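Local structure of tryptophan--tRNA ligase (Pyrococcus horikoshii, 3JXE) at residues Arg80-Phe94 with Trp132-Phe145. The protein catalyses the ATP-dependent joining of L-tryptophan to tRNA(Trp), passing through a tryptophanyl-adenylate intermediate. Sequence-based numbering, arbitrary orientation.
Sequences RGPSGPMHIGHIIPF and WAYDNILDIIAVGF. With TYM (tryptophanyl-5'AMP), chain E; SO4 (sulfate ion), chain F.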
ATOM      1  N   ARG B  80       1.588  16.829   4.372  1.00 68.26           N
ATOM      2  CA  ARG B  80       1.808  17.684   3.213  1.00 67.86           C
ATOM      3  C   ARG B  80       1.979  16.848   1.947  1.00 67.74           C
ATOM      4  O   ARG B  80       2.735  15.874   1.932  1.00 67.64           O
ATOM      5  CB  ARG B  80       3.030  18.591   3.447  1.00 67.80           C
ATOM      6  CG  ARG B  80       3.705  19.152   2.195  1.00 67.23           C
ATOM      7  CD  ARG B  80       2.849  20.186   1.483  1.00 66.41           C
ATOM      8  NE  ARG B  80       3.356  20.459   0.141  1.00 65.89           N
ATOM      9  CZ  ARG B  80       2.692  21.130  -0.796  1.00 65.41           C
ATOM     10  NH1 ARG B  80       1.476  21.593  -0.553  1.00 65.33           N
ATOM     11  NH2 ARG B  80       3.244  21.324  -1.984  1.00 65.10           N
ATOM     12  N   GLY B  81       1.265  17.240   0.892  1.00 67.55           N
ATOM     13  CA  GLY B  81       1.374  16.594  -0.412  1.00 67.38           C
ATOM     14  C   GLY B  81       2.324  17.334  -1.336  1.00 67.21           C
ATOM     15  O   GLY B  81       1.996  18.419  -1.816  1.00 67.21           O
ATOM     16  N   PRO B  82       3.506  16.743  -1.603  1.00 67.08           N
ATOM     17  CA  PRO B  82       4.545  17.407  -2.392  1.00 66.99           C
ATOM     18  C   PRO B  82       4.292  17.375  -3.904  1.00 66.95           C
ATOM     19  O   PRO B  82       4.905  16.581  -4.628  1.00 66.91           O
ATOM     20  CB  PRO B  82       5.808  16.626  -2.024  1.00 66.99           C
ATOM     21  CG  PRO B  82       5.323  15.263  -1.691  1.00 66.94           C
ATOM     22  CD  PRO B  82       3.923  15.399  -1.161  1.00 67.02           C
ATOM     23  N   SER B  83       3.393  18.240  -4.366  1.00 66.94           N
ATOM     24  CA  SER B  83       3.120  18.397  -5.796  1.00 66.94           C
ATOM     25  C   SER B  83       4.026  19.454  -6.421  1.00 66.92           C
ATOM     26  O   SER B  83       4.270  19.440  -7.628  1.00 66.90           O
ATOM     27  CB  SER B  83       1.646  18.739  -6.039  1.00 66.92           C
ATOM     28  OG  SER B  83       1.183  19.720  -5.127  1.00 66.97           O
ATOM     29  N   GLY B  84       4.525  20.360  -5.585  1.00 66.98           N
ATOM     30  CA  GLY B  84       5.413  21.430  -6.021  1.00 67.05           C
ATOM     31  C   GLY B  84       5.877  22.256  -4.837  1.00 67.15           C
ATOM     32  O   GLY B  84       5.981  21.737  -3.724  1.00 67.21           O
ATOM     33  N   PRO B  85       6.159  23.552  -5.064  1.00 67.23           N
ATOM     34  CA  PRO B  85       6.596  24.417  -3.969  1.00 67.20           C
ATOM     35  C   PRO B  85       5.445  24.699  -3.013  1.00 67.19           C
ATOM     36  O   PRO B  85       4.289  24.746  -3.438  1.00 67.23           O
ATOM     37  CB  PRO B  85       7.015  25.712  -4.675  1.00 67.20           C
ATOM     38  CG  PRO B  85       7.011  25.411  -6.141  1.00 67.22           C
ATOM     39  CD  PRO B  85       6.067  24.283  -6.339  1.00 67.26           C
ATOM     40  N   MET B  86       5.764  24.871  -1.734  1.00 67.20           N
ATOM     41  CA  MET B  86       4.760  25.200  -0.727  1.00 67.22           C
ATOM     42  C   MET B  86       4.495  26.699  -0.703  1.00 67.43           C
ATOM     43  O   MET B  86       5.429  27.503  -0.792  1.00 67.50           O
ATOM     44  CB  MET B  86       5.210  24.733   0.658  1.00 67.11           C
ATOM     45  CG  MET B  86       5.113  23.235   0.876  1.00 66.62           C
ATOM     46  SD  MET B  86       5.689  22.700   2.499  1.00 65.58           S
ATOM     47  CE  MET B  86       4.394  23.320   3.570  1.00 65.40           C
ATOM     48  N   HIS B  87       3.221  27.070  -0.594  1.00 67.64           N
ATOM     49  CA  HIS B  87       2.854  28.472  -0.406  1.00 67.87           C
ATOM     50  C   HIS B  87       2.467  28.758   1.047  1.00 68.04           C
ATOM     51  O   HIS B  87       2.518  27.866   1.897  1.00 68.03           O
ATOM     52  CB  HIS B  87       1.765  28.919  -1.394  1.00 67.87           C
ATOM     53  CG  HIS B  87       0.484  28.151  -1.294  1.00 67.93           C
ATOM     54  ND1 HIS B  87      -0.294  28.138  -0.156  1.00 68.06           N
ATOM     55  CD2 HIS B  87      -0.174  27.398  -2.207  1.00 68.00           C
ATOM     56  CE1 HIS B  87      -1.363  27.392  -0.365  1.00 68.22           C
ATOM     57  NE2 HIS B  87      -1.316  26.933  -1.602  1.00 68.27           N
ATOM     58  N   ILE B  88       2.084  30.003   1.320  1.00 68.29           N
ATOM     59  CA  ILE B  88       1.820  30.458   2.687  1.00 68.56           C
ATOM     60  C   ILE B  88       0.628  29.793   3.376  1.00 68.78           C
ATOM     61  O   ILE B  88       0.620  29.636   4.600  1.00 68.87           O
ATOM     62  CB  ILE B  88       1.786  32.014   2.766  1.00 68.55           C
ATOM     63  CG1 ILE B  88       3.050  32.506   3.472  1.00 68.55           C
ATOM     64  CG2 ILE B  88       0.534  32.532   3.483  1.00 68.40           C
ATOM     65  CD1 ILE B  88       3.504  33.874   3.040  1.00 69.09           C
ATOM     66  N   GLY B  89      -0.362  29.385   2.582  1.00 68.99           N
ATOM     67  CA  GLY B  89      -1.511  28.635   3.087  1.00 69.17           C
ATOM     68  C   GLY B  89      -1.121  27.279   3.651  1.00 69.30           C
ATOM     69  O   GLY B  89      -1.615  26.874   4.704  1.00 69.28           O
ATOM     70  N   HIS B  90      -0.218  26.592   2.951  1.00 69.44           N
ATOM     71  CA  HIS B  90       0.260  25.267   3.353  1.00 69.60           C
ATOM     72  C   HIS B  90       0.982  25.249   4.704  1.00 69.82           C
ATOM     73  O   HIS B  90       0.989  24.224   5.385  1.00 69.88           O
ATOM     74  CB  HIS B  90       1.191  24.675   2.288  1.00 69.51           C
ATOM     75  CG  HIS B  90       0.538  24.433   0.963  1.00 69.33           C
ATOM     76  ND1 HIS B  90       1.169  24.695  -0.234  1.00 69.17           N
ATOM     77  CD2 HIS B  90      -0.687  23.950   0.643  1.00 69.23           C
ATOM     78  CE1 HIS B  90       0.363  24.382  -1.233  1.00 69.08           C
ATOM     79  NE2 HIS B  90      -0.770  23.932  -0.728  1.00 69.16           N
ATOM     80  N   ILE B  91       1.581  26.375   5.084  1.00 70.06           N
ATOM     81  CA  ILE B  91       2.445  26.423   6.267  1.00 70.29           C
ATOM     82  C   ILE B  91       1.715  26.750   7.579  1.00 70.56           C
ATOM     83  O   ILE B  91       2.221  26.440   8.661  1.00 70.61           O
ATOM     84  CB  ILE B  91       3.672  27.369   6.052  1.00 70.24           C
ATOM     85  CG1 ILE B  91       4.880  26.909   6.878  1.00 70.05           C
ATOM     86  CG2 ILE B  91       3.318  28.831   6.341  1.00 70.20           C
ATOM     87  CD1 ILE B  91       5.483  25.594   6.426  1.00 69.81           C
ATOM     88  N   ILE B  92       0.533  27.357   7.481  1.00 70.87           N
ATOM     89  CA  ILE B  92      -0.241  27.726   8.674  1.00 71.23           C
ATOM     90  C   ILE B  92      -0.575  26.527   9.582  1.00 71.55           C
ATOM     91  O   ILE B  92      -0.380  26.617  10.796  1.00 71.58           O
ATOM     92  CB  ILE B  92      -1.502  28.572   8.338  1.00 71.21           C
ATOM     93  CG1 ILE B  92      -1.080  29.905   7.704  1.00 71.38           C
ATOM     94  CG2 ILE B  92      -2.345  28.810   9.594  1.00 71.14           C
ATOM     95  CD1 ILE B  92      -2.214  30.893   7.457  1.00 71.48           C
ATOM     96  N   PRO B  93      -1.069  25.405   9.004  1.00 71.87           N
ATOM     97  CA  PRO B  93      -1.281  24.213   9.831  1.00 72.09           C
ATOM     98  C   PRO B  93      -0.038  23.796  10.615  1.00 72.34           C
ATOM     99  O   PRO B  93      -0.158  23.362  11.761  1.00 72.42           O
ATOM    100  CB  PRO B  93      -1.642  23.134   8.805  1.00 72.06           C
ATOM    101  CG  PRO B  93      -2.252  23.881   7.689  1.00 72.05           C
ATOM    102  CD  PRO B  93      -1.481  25.167   7.607  1.00 71.92           C
ATOM    103  N   PHE B  94       1.138  23.942  10.005  1.00 72.62           N
ATOM    104  CA  PHE B  94       2.402  23.568  10.644  1.00 72.93           C
ATOM    105  C   PHE B  94       2.799  24.497  11.792  1.00 73.19           C
ATOM    106  O   PHE B  94       3.405  24.052  12.769  1.00 73.23           O
ATOM    107  CB  PHE B  94       3.524  23.470   9.608  1.00 72.83           C
ATOM    108  CG  PHE B  94       3.370  22.317   8.656  1.00 72.85           C
ATOM    109  CD1 PHE B  94       2.761  22.496   7.419  1.00 72.76           C
ATOM    110  CD2 PHE B  94       3.823  21.047   9.000  1.00 72.81           C
ATOM    111  CE1 PHE B  94       2.612  21.429   6.533  1.00 72.58           C
ATOM    112  CE2 PHE B  94       3.677  19.975   8.122  1.00 72.77           C
ATOM    113  CZ  PHE B  94       3.069  20.168   6.887  1.00 72.59           C
ATOM    114  N   TRP B 132      10.391  16.889  -4.650  1.00 66.52           N
ATOM    115  CA  TRP B 132       9.566  17.941  -4.050  1.00 66.62           C
ATOM    116  C   TRP B 132       9.309  17.663  -2.574  1.00 66.82           C
ATOM    117  O   TRP B 132       9.080  18.589  -1.793  1.00 66.78           O
ATOM    118  CB  TRP B 132       8.239  18.121  -4.796  1.00 66.53           C
ATOM    119  CG  TRP B 132       8.349  18.996  -6.007  1.00 66.37           C
ATOM    120  CD1 TRP B 132       8.085  18.644  -7.298  1.00 66.26           C
ATOM    121  CD2 TRP B 132       8.768  20.369  -6.044  1.00 66.24           C
ATOM    122  NE1 TRP B 132       8.307  19.708  -8.137  1.00 66.22           N
ATOM    123  CE2 TRP B 132       8.727  20.780  -7.395  1.00 66.17           C
ATOM    124  CE3 TRP B 132       9.170  21.292  -5.068  1.00 66.16           C
ATOM    125  CZ2 TRP B 132       9.074  22.074  -7.795  1.00 65.99           C
ATOM    126  CZ3 TRP B 132       9.513  22.580  -5.468  1.00 65.90           C
ATOM    127  CH2 TRP B 132       9.465  22.956  -6.821  1.00 65.81           C
ATOM    128  N   ALA B 133       9.351  16.383  -2.207  1.00 67.10           N
ATOM    129  CA  ALA B 133       9.247  15.966  -0.815  1.00 67.32           C
ATOM    130  C   ALA B 133      10.376  16.579   0.003  1.00 67.52           C
ATOM    131  O   ALA B 133      10.117  17.247   1.003  1.00 67.53           O
ATOM    132  CB  ALA B 133       9.264  14.456  -0.704  1.00 67.25           C
ATOM    133  N   TYR B 134      11.616  16.374  -0.445  1.00 67.77           N
ATOM    134  CA  TYR B 134      12.791  16.939   0.220  1.00 68.01           C
ATOM    135  C   TYR B 134      12.686  18.460   0.371  1.00 68.07           C
ATOM    136  O   TYR B 134      12.954  19.004   1.444  1.00 68.06           O
ATOM    137  CB  TYR B 134      14.089  16.557  -0.509  1.00 68.07           C
ATOM    138  CG  TYR B 134      15.327  17.138   0.142  1.00 68.53           C
ATOM    139  CD1 TYR B 134      15.905  16.526   1.255  1.00 68.99           C
ATOM    140  CD2 TYR B 134      15.907  18.314  -0.340  1.00 68.92           C
ATOM    141  CE1 TYR B 134      17.034  17.064   1.870  1.00 69.47           C
ATOM    142  CE2 TYR B 134      17.035  18.862   0.265  1.00 69.42           C
ATOM    143  CZ  TYR B 134      17.594  18.231   1.369  1.00 69.72           C
ATOM    144  OH  TYR B 134      18.711  18.765   1.972  1.00 70.10           O
ATOM    145  N   ASP B 135      12.292  19.128  -0.712  1.00 68.15           N
ATOM    146  CA  ASP B 135      12.117  20.577  -0.726  1.00 68.23           C
ATOM    147  C   ASP B 135      11.122  21.037   0.342  1.00 68.26           C
ATOM    148  O   ASP B 135      11.383  21.996   1.072  1.00 68.27           O
ATOM    149  CB  ASP B 135      11.652  21.034  -2.110  1.00 68.29           C
ATOM    150  CG  ASP B 135      11.514  22.540  -2.208  1.00 68.46           C
ATOM    151  OD1 ASP B 135      12.540  23.215  -2.438  1.00 68.80           O
ATOM    152  OD2 ASP B 135      10.379  23.046  -2.058  1.00 68.48           O
ATOM    153  N   ASN B 136       9.990  20.342   0.424  1.00 68.32           N
ATOM    154  CA  ASN B 136       8.940  20.664   1.388  1.00 68.33           C
ATOM    155  C   ASN B 136       9.362  20.407   2.834  1.00 68.32           C
ATOM    156  O   ASN B 136       8.980  21.163   3.730  1.00 68.26           O
ATOM    157  CB  ASN B 136       7.654  19.895   1.063  1.00 68.40           C
ATOM    158  CG  ASN B 136       6.961  20.392  -0.207  1.00 68.50           C
ATOM    159  OD1 ASN B 136       5.918  19.866  -0.594  1.00 68.51           O
ATOM    160  ND2 ASN B 136       7.535  21.404  -0.854  1.00 68.59           N
ATOM    161  N   ILE B 137      10.150  19.348   3.049  1.00 68.33           N
ATOM    162  CA  ILE B 137      10.697  19.024   4.375  1.00 68.39           C
ATOM    163  C   ILE B 137      11.469  20.219   4.943  1.00 68.51           C
ATOM    164  O   ILE B 137      11.291  20.579   6.111  1.00 68.53           O
ATOM    165  CB  ILE B 137      11.645  17.780   4.356  1.00 68.40           C
ATOM    166  CG1 ILE B 137      11.060  16.604   3.558  1.00 68.21           C
ATOM    167  CG2 ILE B 137      12.021  17.349   5.776  1.00 68.26           C
ATOM    168  CD1 ILE B 137       9.907  15.891   4.206  1.00 67.93           C
ATOM    169  N   LEU B 138      12.313  20.827   4.106  1.00 68.56           N
ATOM    170  CA  LEU B 138      13.119  21.985   4.499  1.00 68.57           C
ATOM    171  C   LEU B 138      12.249  23.120   5.033  1.00 68.64           C
ATOM    172  O   LEU B 138      12.559  23.703   6.070  1.00 68.68           O
ATOM    173  CB  LEU B 138      13.987  22.481   3.333  1.00 68.55           C
ATOM    174  CG  LEU B 138      14.946  21.506   2.634  1.00 68.55           C
ATOM    175  CD1 LEU B 138      15.578  22.154   1.411  1.00 68.37           C
ATOM    176  CD2 LEU B 138      16.019  20.974   3.573  1.00 68.43           C
ATOM    177  N   ASP B 139      11.157  23.413   4.327  1.00 68.73           N
ATOM    178  CA  ASP B 139      10.192  24.424   4.759  1.00 68.90           C
ATOM    179  C   ASP B 139       9.519  24.051   6.073  1.00 68.87           C
ATOM    180  O   ASP B 139       9.302  24.910   6.932  1.00 68.86           O
ATOM    181  CB  ASP B 139       9.126  24.635   3.688  1.00 69.03           C
ATOM    182  CG  ASP B 139       9.665  25.330   2.462  1.00 69.63           C
ATOM    183  OD1 ASP B 139       9.820  24.653   1.422  1.00 70.40           O
ATOM    184  OD2 ASP B 139       9.943  26.549   2.541  1.00 70.06           O
ATOM    185  N   ILE B 140       9.189  22.770   6.219  1.00 68.83           N
ATOM    186  CA  ILE B 140       8.510  22.265   7.411  1.00 68.81           C
ATOM    187  C   ILE B 140       9.440  22.276   8.628  1.00 68.83           C
ATOM    188  O   ILE B 140       9.032  22.677   9.718  1.00 68.73           O
ATOM    189  CB  ILE B 140       7.894  20.862   7.163  1.00 68.82           C
ATOM    190  CG1 ILE B 140       6.763  20.961   6.133  1.00 68.63           C
ATOM    191  CG2 ILE B 140       7.367  20.249   8.463  1.00 68.86           C
ATOM    192  CD1 ILE B 140       6.427  19.652   5.448  1.00 68.39           C
ATOM    193  N   ILE B 141      10.691  21.859   8.430  1.00 68.91           N
ATOM    194  CA  ILE B 141      11.700  21.906   9.492  1.00 69.05           C
ATOM    195  C   ILE B 141      12.012  23.353   9.893  1.00 69.25           C
ATOM    196  O   ILE B 141      12.292  23.630  11.063  1.00 69.38           O
ATOM    197  CB  ILE B 141      12.997  21.147   9.102  1.00 68.97           C
ATOM    198  CG1 ILE B 141      12.707  19.653   8.925  1.00 68.76           C
ATOM    199  CG2 ILE B 141      14.090  21.345  10.159  1.00 68.96           C
ATOM    200  CD1 ILE B 141      13.897  18.837   8.477  1.00 68.33           C
ATOM    201  N   ALA B 142      11.932  24.265   8.925  1.00 69.39           N
ATOM    202  CA  ALA B 142      12.177  25.694   9.156  1.00 69.55           C
ATOM    203  C   ALA B 142      11.206  26.339  10.151  1.00 69.70           C
ATOM    204  O   ALA B 142      11.497  27.401  10.706  1.00 69.80           O
ATOM    205  CB  ALA B 142      12.171  26.454   7.841  1.00 69.53           C
ATOM    206  N   VAL B 143      10.059  25.701  10.371  1.00 69.87           N
ATOM    207  CA  VAL B 143       9.079  26.186  11.342  1.00 70.07           C
ATOM    208  C   VAL B 143       9.611  26.003  12.766  1.00 70.34           C
ATOM    209  O   VAL B 143       9.378  26.846  13.637  1.00 70.43           O
ATOM    210  CB  VAL B 143       7.706  25.488  11.178  1.00 70.01           C
ATOM    211  CG1 VAL B 143       6.654  26.141  12.067  1.00 69.84           C
ATOM    212  CG2 VAL B 143       7.256  25.535   9.728  1.00 69.98           C
ATOM    213  N   GLY B 144      10.336  24.908  12.987  1.00 70.57           N
ATOM    214  CA  GLY B 144      10.966  24.635  14.276  1.00 70.85           C
ATOM    215  C   GLY B 144      10.140  23.741  15.179  1.00 71.05           C
ATOM    216  O   GLY B 144       9.287  24.222  15.927  1.00 71.01           O
ATOM    217  N   PHE B 145      10.400  22.437  15.105  1.00 71.29           N
ATOM    218  CA  PHE B 145       9.735  21.445  15.950  1.00 71.52           C
ATOM    219  C   PHE B 145      10.748  20.772  16.876  1.00 71.78           C
ATOM    220  O   PHE B 145      11.954  20.822  16.621  1.00 71.86           O
ATOM    221  CB  PHE B 145       9.036  20.386  15.091  1.00 71.44           C
ATOM    222  CG  PHE B 145       7.996  20.944  14.157  1.00 71.29           C
ATOM    223  CD1 PHE B 145       8.264  21.074  12.800  1.00 71.02           C
ATOM    224  CD2 PHE B 145       6.749  21.336  14.633  1.00 71.23           C
ATOM    225  CE1 PHE B 145       7.305  21.586  11.932  1.00 70.91           C
ATOM    226  CE2 PHE B 145       5.784  21.848  13.769  1.00 71.00           C
ATOM    227  CZ  PHE B 145       6.065  21.975  12.418  1.00 70.89           C
TER
HETATM  228  P   TYM E 900      -1.808  19.705   0.959  0.80 43.72           P
HETATM  229  O1P TYM E 900      -0.397  19.369   0.663  0.80 43.57           O
HETATM  230  O2P TYM E 900      -2.725  20.054  -0.148  0.80 43.90           O
HETATM  231  O5' TYM E 900      -1.844  20.923   2.012  0.80 43.91           O
HETATM  232  C5' TYM E 900      -1.077  20.840   3.220  0.80 44.62           C
HETATM  233  C4' TYM E 900      -1.775  21.573   4.372  0.80 45.19           C
HETATM  234  O4' TYM E 900      -2.131  22.918   3.945  0.80 45.24           O
HETATM  235  C1' TYM E 900      -3.561  23.110   4.152  0.80 45.50           C
HETATM  236  N9  TYM E 900      -3.974  24.072   3.082  0.80 45.48           N
HETATM  237  C4  TYM E 900      -4.339  25.339   3.276  0.80 45.35           C
HETATM  238  N3  TYM E 900      -4.476  26.107   4.373  0.80 45.35           N
HETATM  239  C2  TYM E 900      -4.873  27.371   4.279  0.80 45.11           C
HETATM  240  N1  TYM E 900      -5.148  27.922   3.105  0.80 44.98           N
HETATM  241  C6  TYM E 900      -5.031  27.213   1.968  0.80 45.27           C
HETATM  242  N6  TYM E 900      -5.309  27.781   0.798  0.80 45.35           N
HETATM  243  C5  TYM E 900      -4.618  25.884   2.033  0.80 45.32           C
HETATM  244  N7  TYM E 900      -4.408  24.935   1.126  0.80 45.33           N
HETATM  245  C8  TYM E 900      -4.011  23.833   1.767  0.80 45.38           C
HETATM  246  C2' TYM E 900      -4.154  21.705   4.080  0.80 45.69           C
HETATM  247  O2' TYM E 900      -5.350  21.638   4.852  0.80 45.76           O
HETATM  248  C3' TYM E 900      -3.076  20.872   4.764  0.80 45.70           C
HETATM  249  O3' TYM E 900      -3.222  20.959   6.191  0.80 46.38           O
HETATM  250  NH3 TYM E 900      -3.211  14.964   1.257  0.80 43.19           N
HETATM  251  CA  TYM E 900      -2.706  16.077   2.071  0.80 43.21           C
HETATM  252  CB  TYM E 900      -1.430  15.646   2.796  0.80 43.13           C
HETATM  253  CG  TYM E 900      -1.724  15.089   4.223  0.80 42.78           C
HETATM  254  CD2 TYM E 900      -2.269  15.761   5.312  0.80 42.29           C
HETATM  255  CE2 TYM E 900      -2.345  14.858   6.381  0.80 42.20           C
HETATM  256  CE3 TYM E 900      -2.707  17.073   5.482  0.80 42.33           C
HETATM  257  CD1 TYM E 900      -1.487  13.828   4.650  0.80 42.80           C
HETATM  258  NE1 TYM E 900      -1.871  13.676   5.995  0.80 42.45           N
HETATM  259  CZ2 TYM E 900      -2.854  15.273   7.606  0.80 42.08           C
HETATM  260  CZ3 TYM E 900      -3.221  17.482   6.713  0.80 42.14           C
HETATM  261  CH2 TYM E 900      -3.295  16.583   7.776  0.80 42.04           C
HETATM  262  C   TYM E 900      -2.390  17.281   1.177  0.80 43.36           C
HETATM  263  O   TYM E 900      -2.102  17.119  -0.011  0.80 43.36           O
HETATM  264  OPP TYM E 900      -2.462  18.493   1.819  0.80 43.46           O
HETATM  265  S   SO4 F 393      -2.557  23.762  -3.676  0.70 54.90           S
HETATM  266  O1  SO4 F 393      -3.800  23.520  -4.405  0.70 54.91           O
HETATM  267  O2  SO4 F 393      -2.759  24.837  -2.711  0.70 54.86           O
HETATM  268  O3  SO4 F 393      -2.145  22.555  -2.966  0.70 55.17           O
HETATM  269  O4  SO4 F 393      -1.511  24.131  -4.621  0.70 55.04           O
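Arg80 and Asn136 meet because the arginine sends CG away from its own N (chi1 158°) and then bends at chi2, while Asn136 sets CG opposite its carbonyl carbon, chi1 -70°. NE of Arg80 then donates to OD1 of Asn136 at 2.7 Å, nearly straight at 168°. The oxygen lies in the guanidinium plane, whereas NE stands above the carbonyl plane of the amide; a second bond, from NH2, is weak. The other end of the same amide is used as well: ND2 of Asn136 donates to Gly84 O at 3.3 Å, close to the amide plane, which probably fixes the rotation of the amide. Met86 CG lies over one face of the Arg80 guanidinium, toward its rim, and Met86 SD rests 3.7 Å from Asn136 CB. Residues 82-90 form the HIGH region of this class I synthetase, following strand 75-80 of the Rossmann fold and leading into helix 88-104; helix 126-141 packs against this loop through Trp132, Ala133 and Asn136. On the ligand side, Gly81 N donates to O1P of the tryptophanyl-adenylate, and His87 and His90 hold a sulfate, probably from the crystallisation liquor, that Ser255 and Ala256 of the KMSKS region also bind. Trp132 lays one indole face against the loop: Gly84 CA sits 3.6 Å from the five-membered ring centroid, and Pro85 CD packs over the six-membered ring, both CH-pi contacts. An alanine at Trp132 would remove that flat surface and probably leave the Gly84-Pro85 backbone uncovered and freer to shift. Farther along, Ile140 places CG1 over the Phe94 ring, 3.9 Å from its centroid. Ile91 and Val143 run alongside each other in opposite directions, Ile91 CD1 lying 3.7 Å from Val143 CG2, and the edge of the Phe145 ring reaches Phe94 O, Phe145 CZ lying 3.4 Å from Phe94 O.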